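Local coordinates for c-di-GMP synthase (Capnocytophaga granulosa, PDB 6WT9), which joins two GTP molecules into the second messenger 3',3'-c-di-GMP, releasing diphosphate, as the signal synthase of a CBASS antiphage defence system, at residues Y56-V67 with I178-I189; Y38-T46 with I343-L351. All blocks are in the same frame, centred on the assembly; numbering follows the deposited sequence.

Contact 1: residues Y56-V67 with I178-I189; sequences YTNKSREAGEKV and ITNKSMGRDVDI
Ala63 and Val67 of helix 54-71 lie on a beta hairpin of the nucleotidyltransferase fold, strands 176-180 and 185-194 joined by a tight turn with a G1 bulge, where Gly184 and Arg185 both face Asn180. The segment axes come within 8.0 Å at a crossing angle of -50°. Small residues suit this approach: Ala63 CB sits 3.7 Å from Arg185 CB, and Val187 CG2 presses on the backbone at Gly64. Further along, Val67 splits its two methyls. CG1 meets Ile189 CG1 tip to tip at 3.7 Å, while CG2 slides past Ile178 CD1 at 3.6 Å, in a core to which Leu161 of helix 147-164 also contributes. Arg185 bends at chi2 (-63°) and runs along the helix, so that its NH2 comes to the edge of the Tyr56 ring, ring and guanidinium planes 30° apart. Lys59 NZ lies 4.4 Å from Arg185 NH2, a like-charge approach that the long, weak ion pair of Arg185 with Glu20 may ease. At the turn, Met183 (selenomethionine) lies over the helix, and Lys66 crosses SE with its aliphatic carbons. The Met183 chain bends at its last torsion; its methyl CE crosses the Glu62 chain at about a right angle, 3.7 Å from CD, and comes to rest 3.4 Å from Lys59 O.

Contact 2: residues Y38-T46 with I343-L351; sequences YNDVLKYIT and IYSNLQSYL
Ile45 and Leu42 of helix 40-49 meet Ile343 and Leu347 of the chain's last helical segment, in a helix-helix contact that ties an early helix of the chain to its last one. The short axes cross at 136° and come no closer than 10.6 Å, a gap that long branched side chains can span. The tight part is largely aliphatic: Ile45 CD1 slides past Ile343 CG2 at 3.6 Å, and Leu42 CD2 crosses Leu347 CD1 at 3.7 Å. Phe252 of helix 245-259 packs on both Ile45 and Ile343. Toward solvent the contact rests on the exposed Tyr350, one residue before the C-terminus. Leu42 CD2 lies over a face of its ring, 4.2 Å from CG, and Val41 CG1 approaches CE2 at 3.5 Å. Asn39, at the N-cap position, swings its amide away from its own N (chi1 -159°), which carries ND2 to the phenol end. Its ND2 donates to Tyr350 OH over 3.1 Å, nearly in the amide plane and fairly straight at 155°, although amide and ring stand almost perpendicular. The chemistry thus implies adhesion by dispersion in the interior, with the amide-to-phenol bond adding direction at the outer edge, where it probably favours one placement of the Tyr350 hydroxyl.

Overall arrangement
Contact 1 lies in the nucleotidyltransferase fold, where a helix packs on a beta hairpin; contact 2 joins two helices farther from the centre of the chain. Their centres are 35 Å apart and they do not touch, yet helices 40-49 and 54-71 follow each other in sequence, and contact 1 is nested within the loop that contact 2 closes. Both are mostly buried. The helix-strand packing of 56-67 with 178-189 admits small residues and water beside its apolar core, and its outer part uses long charged chains. In 38-46 with 343-351, bulky aliphatic groups fill the wider interhelical spacing, and an amide and a phenol supply the polar edge.

Contact 1: residues Y56-V67 with I178-I189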
loop_
_atom_site.group_PDB
_atom_site.type_symbol
_atom_site.label_atom_id
_atom_site.label_comp_id
_atom_site.label_asym_id
_atom_site.label_seq_id
_atom_site.Cartn_x
_atom_site.Cartn_y
_atom_site.Cartn_z
ATOM N N TYR A 56 12.028 10.218 -0.209
ATOM C CA TYR A 56 10.901 10.192 -1.135
ATOM C C TYR A 56 9.569 10.276 -0.403
ATOM O O TYR A 56 8.657 10.981 -0.847
ATOM C CB TYR A 56 10.943 8.923 -1.984
ATOM C CG TYR A 56 12.104 8.857 -2.944
ATOM C CD1 TYR A 56 12.076 9.562 -4.139
ATOM C CD2 TYR A 56 13.221 8.083 -2.664
ATOM C CE1 TYR A 56 13.133 9.506 -5.024
ATOM C CE2 TYR A 56 14.283 8.019 -3.546
ATOM C CZ TYR A 56 14.232 8.734 -4.723
ATOM O OH TYR A 56 15.284 8.678 -5.607
ATOM N N THR A 57 9.438 9.557 0.716
ATOM C CA THR A 57 8.156 9.487 1.408
ATOM C C THR A 57 7.743 10.848 1.957
ATOM O O THR A 57 6.560 11.209 1.915
ATOM C CB THR A 57 8.222 8.451 2.530
ATOM O OG1 THR A 57 8.663 7.198 1.994
ATOM C CG2 THR A 57 6.852 8.262 3.171
ATOM N N ASN A 58 8.704 11.623 2.467
ATOM C CA ASN A 58 8.371 12.935 3.016
ATOM C C ASN A 58 7.860 13.877 1.934
ATOM O O ASN A 58 6.975 14.701 2.193
ATOM C CB ASN A 58 9.585 13.541 3.720
ATOM C CG ASN A 58 9.979 12.772 4.962
ATOM O OD1 ASN A 58 9.183 12.011 5.510
ATOM N ND2 ASN A 58 11.213 12.968 5.416
ATOM N N LYS A 59 8.401 13.774 0.718
ATOM C CA LYS A 59 7.927 14.626 -0.366
ATOM C C LYS A 59 6.550 14.194 -0.856
ATOM O O LYS A 59 5.742 15.040 -1.256
ATOM C CB LYS A 59 8.932 14.628 -1.517
ATOM C CG LYS A 59 10.330 15.061 -1.101
ATOM C CD LYS A 59 11.266 15.186 -2.292
ATOM C CE LYS A 59 10.923 16.395 -3.148
ATOM N NZ LYS A 59 11.939 16.622 -4.216
ATOM N N SER A 60 6.262 12.892 -0.832
ATOM C CA SER A 60 4.921 12.435 -1.175
ATOM C C SER A 60 3.907 12.908 -0.143
ATOM O O SER A 60 2.794 13.314 -0.498
ATOM C CB SER A 60 4.897 10.912 -1.296
ATOM O OG SER A 60 5.754 10.470 -2.334
ATOM N N ARG A 61 4.276 12.869 1.139
ATOM C CA ARG A 61 3.398 13.398 2.175
ATOM C C ARG A 61 3.295 14.915 2.092
ATOM O O ARG A 61 2.254 15.485 2.437
ATOM C CB ARG A 61 3.899 12.971 3.554
ATOM C CG ARG A 61 2.788 12.649 4.541
ATOM C CD ARG A 61 3.335 12.305 5.919
ATOM N NE ARG A 61 2.281 11.853 6.823
ATOM C CZ ARG A 61 1.440 12.665 7.459
ATOM N NH1 ARG A 61 1.522 13.978 7.289
ATOM N NH2 ARG A 61 0.512 12.163 8.262
ATOM N N GLU A 62 4.358 15.580 1.631
ATOM C CA GLU A 62 4.336 17.034 1.504
ATOM C C GLU A 62 3.418 17.477 0.370
ATOM O O GLU A 62 2.746 18.511 0.477
ATOM C CB GLU A 62 5.756 17.556 1.289
ATOM C CG GLU A 62 5.848 19.048 1.021
ATOM C CD GLU A 62 7.278 19.516 0.829
ATOM O OE1 GLU A 62 8.205 18.790 1.249
ATOM O OE2 GLU A 62 7.475 20.608 0.255
ATOM N N ALA A 63 3.375 16.711 -0.724
ATOM C CA ALA A 63 2.481 17.048 -1.828
ATOM C C ALA A 63 1.022 16.960 -1.397
ATOM O O ALA A 63 0.198 17.795 -1.789
ATOM C CB ALA A 63 2.748 16.133 -3.022
ATOM N N GLY A 64 0.682 15.952 -0.591
ATOM C CA GLY A 64 -0.657 15.888 -0.035
ATOM C C GLY A 64 -0.947 17.024 0.923
ATOM O O GLY A 64 -2.096 17.454 1.052
ATOM N N GLU A 65 0.088 17.532 1.597
ATOM C CA GLU A 65 -0.102 18.639 2.527
ATOM C C GLU A 65 -0.418 19.932 1.785
ATOM O O GLU A 65 -1.225 20.742 2.253
ATOM C CB GLU A 65 1.144 18.803 3.398
ATOM C CG GLU A 65 0.952 19.692 4.613
ATOM C CD GLU A 65 -0.184 19.224 5.500
ATOM O OE1 GLU A 65 -1.233 19.900 5.525
ATOM O OE2 GLU A 65 -0.032 18.176 6.162
ATOM N N LYS A 66 0.205 20.139 0.622
ATOM C CA LYS A 66 -0.099 21.324 -0.174
ATOM C C LYS A 66 -1.512 21.263 -0.738
ATOM O O LYS A 66 -2.194 22.290 -0.826
ATOM C CB LYS A 66 0.924 21.478 -1.299
ATOM C CG LYS A 66 2.321 21.850 -0.824
ATOM C CD LYS A 66 3.288 21.937 -1.997
ATOM C CE LYS A 66 4.690 22.304 -1.541
ATOM N NZ LYS A 66 4.727 23.653 -0.912
ATOM N N VAL A 67 -1.967 20.071 -1.133
ATOM C CA VAL A 67 -3.353 19.918 -1.569
ATOM C C VAL A 67 -4.303 20.271 -0.434
ATOM O O VAL A 67 -5.323 20.940 -0.642
ATOM C CB VAL A 67 -3.597 18.487 -2.088
ATOM C CG1 VAL A 67 -5.059 18.291 -2.449
ATOM C CG2 VAL A 67 -2.710 18.203 -3.285
ATOM N N ILE A 178 -4.584 15.025 -8.984
ATOM C CA ILE A 178 -3.820 16.205 -9.355
ATOM C C ILE A 178 -2.356 15.816 -9.493
ATOM O O ILE A 178 -1.902 14.791 -8.979
ATOM C CB ILE A 178 -3.982 17.361 -8.342
ATOM C CG1 ILE A 178 -3.337 17.009 -6.995
ATOM C CG2 ILE A 178 -5.451 17.715 -8.166
ATOM C CD1 ILE A 178 -1.947 17.606 -6.791
ATOM N N THR A 179 -1.612 16.666 -10.195
ATOM C CA THR A 179 -0.174 16.505 -10.359
ATOM C C THR A 179 0.504 17.805 -9.958
ATOM O O THR A 179 0.256 18.850 -10.568
ATOM C CB THR A 179 0.188 16.136 -11.800
ATOM O OG1 THR A 179 -0.361 14.851 -12.119
ATOM C CG2 THR A 179 1.701 16.098 -11.979
ATOM N N ASN A 180 1.337 17.743 -8.925
ATOM C CA ASN A 180 2.183 18.870 -8.545
ATOM C C ASN A 180 3.395 18.847 -9.467
ATOM O O ASN A 180 4.349 18.100 -9.239
ATOM C CB ASN A 180 2.582 18.771 -7.076
ATOM C CG ASN A 180 3.237 20.042 -6.556
ATOM O OD1 ASN A 180 4.058 20.658 -7.236
ATOM N ND2 ASN A 180 2.875 20.437 -5.340
ATOM N N LYS A 181 3.356 19.660 -10.526
ATOM C CA LYS A 181 4.434 19.642 -11.509
ATOM C C LYS A 181 5.745 20.149 -10.922
ATOM O O LYS A 181 6.822 19.777 -11.403
ATOM C CB LYS A 181 4.048 20.469 -12.736
ATOM C CG LYS A 181 2.782 19.992 -13.428
ATOM C CD LYS A 181 2.676 20.546 -14.842
ATOM C CE LYS A 181 2.749 22.063 -14.856
ATOM N NZ LYS A 181 2.632 22.606 -16.239
ATOM N N SER A 182 5.678 20.994 -9.890
ATOM C CA SER A 182 6.898 21.468 -9.248
ATOM C C SER A 182 7.608 20.352 -8.495
ATOM O O SER A 182 8.843 20.341 -8.425
ATOM C CB SER A 182 6.577 22.626 -8.303
ATOM O OG SER A 182 7.739 23.066 -7.622
HETATM N N MSE A 183 6.857 19.406 -7.940
HETATM C CA MSE A 183 7.438 18.332 -7.142
HETATM C C MSE A 183 7.465 17.003 -7.883
HETATM O O MSE A 183 8.166 16.077 -7.479
HETATM C CB MSE A 183 6.665 18.163 -5.834
HETATM C CG MSE A 183 6.519 19.433 -5.020
HETATM SE SE MSE A 183 5.669 19.086 -3.303
HETATM C CE MSE A 183 7.036 17.932 -2.524
ATOM N N GLY A 184 6.695 16.907 -8.963
ATOM C CA GLY A 184 6.585 15.654 -9.686
ATOM C C GLY A 184 5.881 14.559 -8.916
ATOM O O GLY A 184 6.243 13.386 -9.049
ATOM N N ARG A 185 4.885 14.912 -8.107
ATOM C CA ARG A 185 4.151 13.961 -7.289
ATOM C C ARG A 185 2.663 14.046 -7.600
ATOM O O ARG A 185 2.149 15.105 -7.975
ATOM C CB ARG A 185 4.382 14.216 -5.793
ATOM C CG ARG A 185 5.834 14.125 -5.350
ATOM C CD ARG A 185 6.399 12.729 -5.558
ATOM N NE ARG A 185 7.709 12.574 -4.932
ATOM C CZ ARG A 185 8.862 12.880 -5.520
ATOM N NH1 ARG A 185 8.872 13.359 -6.757
ATOM N NH2 ARG A 185 10.006 12.708 -4.872
ATOM N N ASP A 186 1.973 12.922 -7.436
ATOM C CA ASP A 186 0.537 12.840 -7.654
ATOM C C ASP A 186 -0.194 12.689 -6.327
ATOM O O ASP A 186 0.312 12.075 -5.385
ATOM C CB ASP A 186 0.180 11.670 -8.576
ATOM C CG ASP A 186 0.521 11.946 -10.026
ATOM O OD1 ASP A 186 0.710 13.129 -10.377
ATOM O OD2 ASP A 186 0.592 10.982 -10.818
ATOM N N VAL A 187 -1.391 13.266 -6.265
ATOM C CA VAL A 187 -2.254 13.176 -5.092
ATOM C C VAL A 187 -3.671 12.885 -5.566
ATOM O O VAL A 187 -4.182 13.559 -6.468
ATOM C CB VAL A 187 -2.229 14.469 -4.249
ATOM C CG1 VAL A 187 -3.175 14.349 -3.060
ATOM C CG2 VAL A 187 -0.816 14.785 -3.778
ATOM N N ASP A 188 -4.302 11.880 -4.968
ATOM C CA ASP A 188 -5.714 11.600 -5.192
ATOM C C ASP A 188 -6.523 12.152 -4.026
ATOM O O ASP A 188 -6.115 12.043 -2.866
ATOM C CB ASP A 188 -5.965 10.099 -5.347
ATOM C CG ASP A 188 -5.357 9.534 -6.618
ATOM O OD1 ASP A 188 -4.623 10.274 -7.306
ATOM O OD2 ASP A 188 -5.615 8.352 -6.931
ATOM N N ILE A 189 -7.670 12.751 -4.341
ATOM C CA ILE A 189 -8.516 13.413 -3.354
ATOM C C ILE A 189 -9.868 12.716 -3.353
ATOM O O ILE A 189 -10.546 12.666 -4.386
ATOM C CB ILE A 189 -8.669 14.916 -3.648
ATOM C CG1 ILE A 189 -7.317 15.631 -3.548
ATOM C CG2 ILE A 189 -9.675 15.546 -2.697
ATOM C CD1 ILE A 189 -6.541 15.690 -4.852
HETATM O O HOH W 1 2.499 12.098 -3.454
HETATM O O HOH W 2 0.392 19.042 -3.861
#

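Contact 2: residues Y38-T46 with I343-L351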
loop_
_atom_site.group_PDB
_atom_site.type_symbol
_atom_site.label_atom_id
_atom_site.label_comp_id
_atom_site.label_asym_id
_atom_site.label_seq_id
_atom_site.Cartn_x
_atom_site.Cartn_y
_atom_site.Cartn_z
ATOM N N TYR A 38 28.284 -8.856 -4.049
ATOM C CA TYR A 38 28.705 -9.871 -5.015
ATOM C C TYR A 38 27.747 -11.061 -5.057
ATOM O O TYR A 38 28.145 -12.180 -5.389
ATOM C CB TYR A 38 30.135 -10.341 -4.731
ATOM C CG TYR A 38 31.085 -9.209 -4.410
ATOM C CD1 TYR A 38 31.547 -8.360 -5.407
ATOM C CD2 TYR A 38 31.520 -8.987 -3.109
ATOM C CE1 TYR A 38 32.412 -7.321 -5.119
ATOM C CE2 TYR A 38 32.387 -7.950 -2.811
ATOM C CZ TYR A 38 32.829 -7.120 -3.821
ATOM O OH TYR A 38 33.692 -6.087 -3.530
ATOM N N ASN A 39 26.477 -10.833 -4.725
ATOM C CA ASN A 39 25.472 -11.894 -4.770
ATOM C C ASN A 39 24.140 -11.263 -5.150
ATOM O O ASN A 39 23.511 -10.594 -4.325
ATOM C CB ASN A 39 25.379 -12.624 -3.435
ATOM C CG ASN A 39 24.751 -13.993 -3.570
ATOM O OD1 ASN A 39 23.538 -14.143 -3.462
ATOM N ND2 ASN A 39 25.578 -15.000 -3.820
ATOM N N ASP A 40 23.706 -11.497 -6.389
ATOM C CA ASP A 40 22.579 -10.750 -6.940
ATOM C C ASP A 40 21.250 -11.146 -6.308
ATOM O O ASP A 40 20.366 -10.295 -6.154
ATOM C CB ASP A 40 22.522 -10.938 -8.455
ATOM C CG ASP A 40 23.753 -10.396 -9.157
ATOM O OD1 ASP A 40 24.296 -9.370 -8.699
ATOM O OD2 ASP A 40 24.176 -10.997 -10.166
ATOM N N VAL A 41 21.077 -12.419 -5.944
ATOM C CA VAL A 41 19.787 -12.836 -5.403
ATOM C C VAL A 41 19.567 -12.246 -4.015
ATOM O O VAL A 41 18.436 -11.902 -3.655
ATOM C CB VAL A 41 19.661 -14.372 -5.404
ATOM C CG1 VAL A 41 20.652 -15.004 -4.445
ATOM C CG2 VAL A 41 18.237 -14.793 -5.064
ATOM N N LEU A 42 20.633 -12.095 -3.224
ATOM C CA LEU A 42 20.489 -11.462 -1.917
ATOM C C LEU A 42 20.241 -9.966 -2.044
ATOM O O LEU A 42 19.523 -9.389 -1.219
ATOM C CB LEU A 42 21.730 -11.719 -1.059
ATOM C CG LEU A 42 22.114 -13.173 -0.784
ATOM C CD1 LEU A 42 23.300 -13.234 0.163
ATOM C CD2 LEU A 42 20.933 -13.959 -0.228
ATOM N N LYS A 43 20.829 -9.324 -3.057
ATOM C CA LYS A 43 20.586 -7.902 -3.283
ATOM C C LYS A 43 19.123 -7.648 -3.615
ATOM O O LYS A 43 18.498 -6.732 -3.069
ATOM C CB LYS A 43 21.473 -7.384 -4.416
ATOM C CG LYS A 43 22.965 -7.438 -4.163
ATOM C CD LYS A 43 23.708 -6.892 -5.375
ATOM C CE LYS A 43 25.211 -6.920 -5.186
ATOM N NZ LYS A 43 25.909 -6.348 -6.373
ATOM N N TYR A 44 18.565 -8.450 -4.524
ATOM C CA TYR A 44 17.185 -8.253 -4.948
ATOM C C TYR A 44 16.217 -8.481 -3.797
ATOM O O TYR A 44 15.281 -7.696 -3.602
ATOM C CB TYR A 44 16.868 -9.181 -6.121
ATOM C CG TYR A 44 15.443 -9.098 -6.616
ATOM C CD1 TYR A 44 14.998 -7.992 -7.325
ATOM C CD2 TYR A 44 14.546 -10.132 -6.383
ATOM C CE1 TYR A 44 13.697 -7.913 -7.782
ATOM C CE2 TYR A 44 13.245 -10.064 -6.837
ATOM C CZ TYR A 44 12.825 -8.953 -7.537
ATOM O OH TYR A 44 11.528 -8.881 -7.990
ATOM N N ILE A 45 16.432 -9.539 -3.014
ATOM C CA ILE A 45 15.543 -9.830 -1.895
ATOM C C ILE A 45 15.646 -8.747 -0.828
ATOM O O ILE A 45 14.631 -8.285 -0.295
ATOM C CB ILE A 45 15.853 -11.224 -1.318
ATOM C CG1 ILE A 45 15.614 -12.305 -2.375
ATOM C CG2 ILE A 45 15.002 -11.497 -0.088
ATOM C CD1 ILE A 45 16.162 -13.660 -1.986
ATOM N N THR A 46 16.869 -8.320 -0.503
ATOM C CA THR A 46 17.047 -7.322 0.548
ATOM C C THR A 46 16.438 -5.983 0.155
ATOM O O THR A 46 15.809 -5.315 0.984
ATOM C CB THR A 46 18.531 -7.153 0.876
ATOM O OG1 THR A 46 19.083 -8.411 1.280
ATOM C CG2 THR A 46 18.709 -6.151 2.004
ATOM N N ILE A 343 11.926 -17.798 -5.936
ATOM C CA ILE A 343 12.888 -17.084 -5.098
ATOM C C ILE A 343 13.430 -18.005 -4.013
ATOM O O ILE A 343 14.644 -18.082 -3.788
ATOM C CB ILE A 343 12.242 -15.828 -4.485
ATOM C CG1 ILE A 343 11.695 -14.906 -5.577
ATOM C CG2 ILE A 343 13.250 -15.093 -3.613
ATOM C CD1 ILE A 343 12.763 -14.270 -6.424
ATOM N N TYR A 344 12.529 -18.710 -3.323
ATOM C CA TYR A 344 12.923 -19.610 -2.243
ATOM C C TYR A 344 13.930 -20.646 -2.731
ATOM O O TYR A 344 14.945 -20.899 -2.073
ATOM C CB TYR A 344 11.669 -20.280 -1.668
ATOM C CG TYR A 344 11.873 -21.205 -0.482
ATOM C CD1 TYR A 344 13.068 -21.235 0.225
ATOM C CD2 TYR A 344 10.854 -22.052 -0.073
ATOM C CE1 TYR A 344 13.242 -22.087 1.298
ATOM C CE2 TYR A 344 11.018 -22.903 1.001
ATOM C CZ TYR A 344 12.212 -22.916 1.684
ATOM O OH TYR A 344 12.376 -23.763 2.755
ATOM N N SER A 345 13.670 -21.247 -3.894
ATOM C CA SER A 345 14.560 -22.284 -4.401
ATOM C C SER A 345 15.942 -21.722 -4.720
ATOM O O SER A 345 16.960 -22.380 -4.471
ATOM C CB SER A 345 13.943 -22.943 -5.635
ATOM O OG SER A 345 13.852 -22.031 -6.712
ATOM N N ASN A 346 15.999 -20.506 -5.262
ATOM C CA ASN A 346 17.277 -19.865 -5.553
ATOM C C ASN A 346 17.972 -19.339 -4.305
ATOM O O ASN A 346 19.148 -18.970 -4.382
ATOM C CB ASN A 346 17.080 -18.713 -6.545
ATOM C CG ASN A 346 16.443 -19.162 -7.847
ATOM O OD1 ASN A 346 16.509 -20.336 -8.211
ATOM N ND2 ASN A 346 15.824 -18.227 -8.558
ATOM N N LEU A 347 17.284 -19.305 -3.166
ATOM C CA LEU A 347 17.807 -18.718 -1.938
ATOM C C LEU A 347 18.262 -19.748 -0.914
ATOM O O LEU A 347 19.158 -19.453 -0.114
ATOM C CB LEU A 347 16.741 -17.817 -1.302
ATOM C CG LEU A 347 16.956 -17.279 0.114
ATOM C CD1 LEU A 347 18.100 -16.277 0.144
ATOM C CD2 LEU A 347 15.680 -16.660 0.651
ATOM N N GLN A 348 17.684 -20.953 -0.930
ATOM C CA GLN A 348 17.888 -21.908 0.157
ATOM C C GLN A 348 19.351 -22.292 0.354
ATOM O O GLN A 348 19.723 -22.708 1.457
ATOM C CB GLN A 348 17.045 -23.163 -0.088
ATOM C CG GLN A 348 17.260 -23.812 -1.448
ATOM C CD GLN A 348 16.251 -24.909 -1.734
ATOM O OE1 GLN A 348 15.697 -25.516 -0.816
ATOM N NE2 GLN A 348 16.000 -25.165 -3.014
ATOM N N SER A 349 20.192 -22.157 -0.674
ATOM C CA SER A 349 21.602 -22.505 -0.522
ATOM C C SER A 349 22.347 -21.536 0.387
ATOM O O SER A 349 23.428 -21.877 0.882
ATOM C CB SER A 349 22.284 -22.560 -1.889
ATOM O OG SER A 349 22.255 -21.293 -2.524
ATOM N N TYR A 350 21.804 -20.340 0.613
ATOM C CA TYR A 350 22.406 -19.357 1.503
ATOM C C TYR A 350 21.823 -19.397 2.907
ATOM O O TYR A 350 22.283 -18.650 3.775
ATOM C CB TYR A 350 22.242 -17.946 0.928
ATOM C CG TYR A 350 22.650 -17.807 -0.522
ATOM C CD1 TYR A 350 23.964 -17.532 -0.871
ATOM C CD2 TYR A 350 21.716 -17.943 -1.541
ATOM C CE1 TYR A 350 24.337 -17.402 -2.195
ATOM C CE2 TYR A 350 22.079 -17.814 -2.866
ATOM C CZ TYR A 350 23.391 -17.543 -3.188
ATOM O OH TYR A 350 23.755 -17.413 -4.508
ATOM N N LEU A 351 20.819 -20.234 3.148
ATOM C CA LEU A 351 20.200 -20.331 4.465
ATOM C C LEU A 351 20.886 -21.398 5.316
ATOM O O LEU A 351 21.615 -22.248 4.805
ATOM C CB LEU A 351 18.707 -20.640 4.333
ATOM C CG LEU A 351 17.862 -19.624 3.561
ATOM C CD1 LEU A 351 16.433 -20.129 3.379
ATOM C CD2 LEU A 351 17.874 -18.280 4.270
ATOM O OXT LEU A 351 20.729 -21.441 6.536
#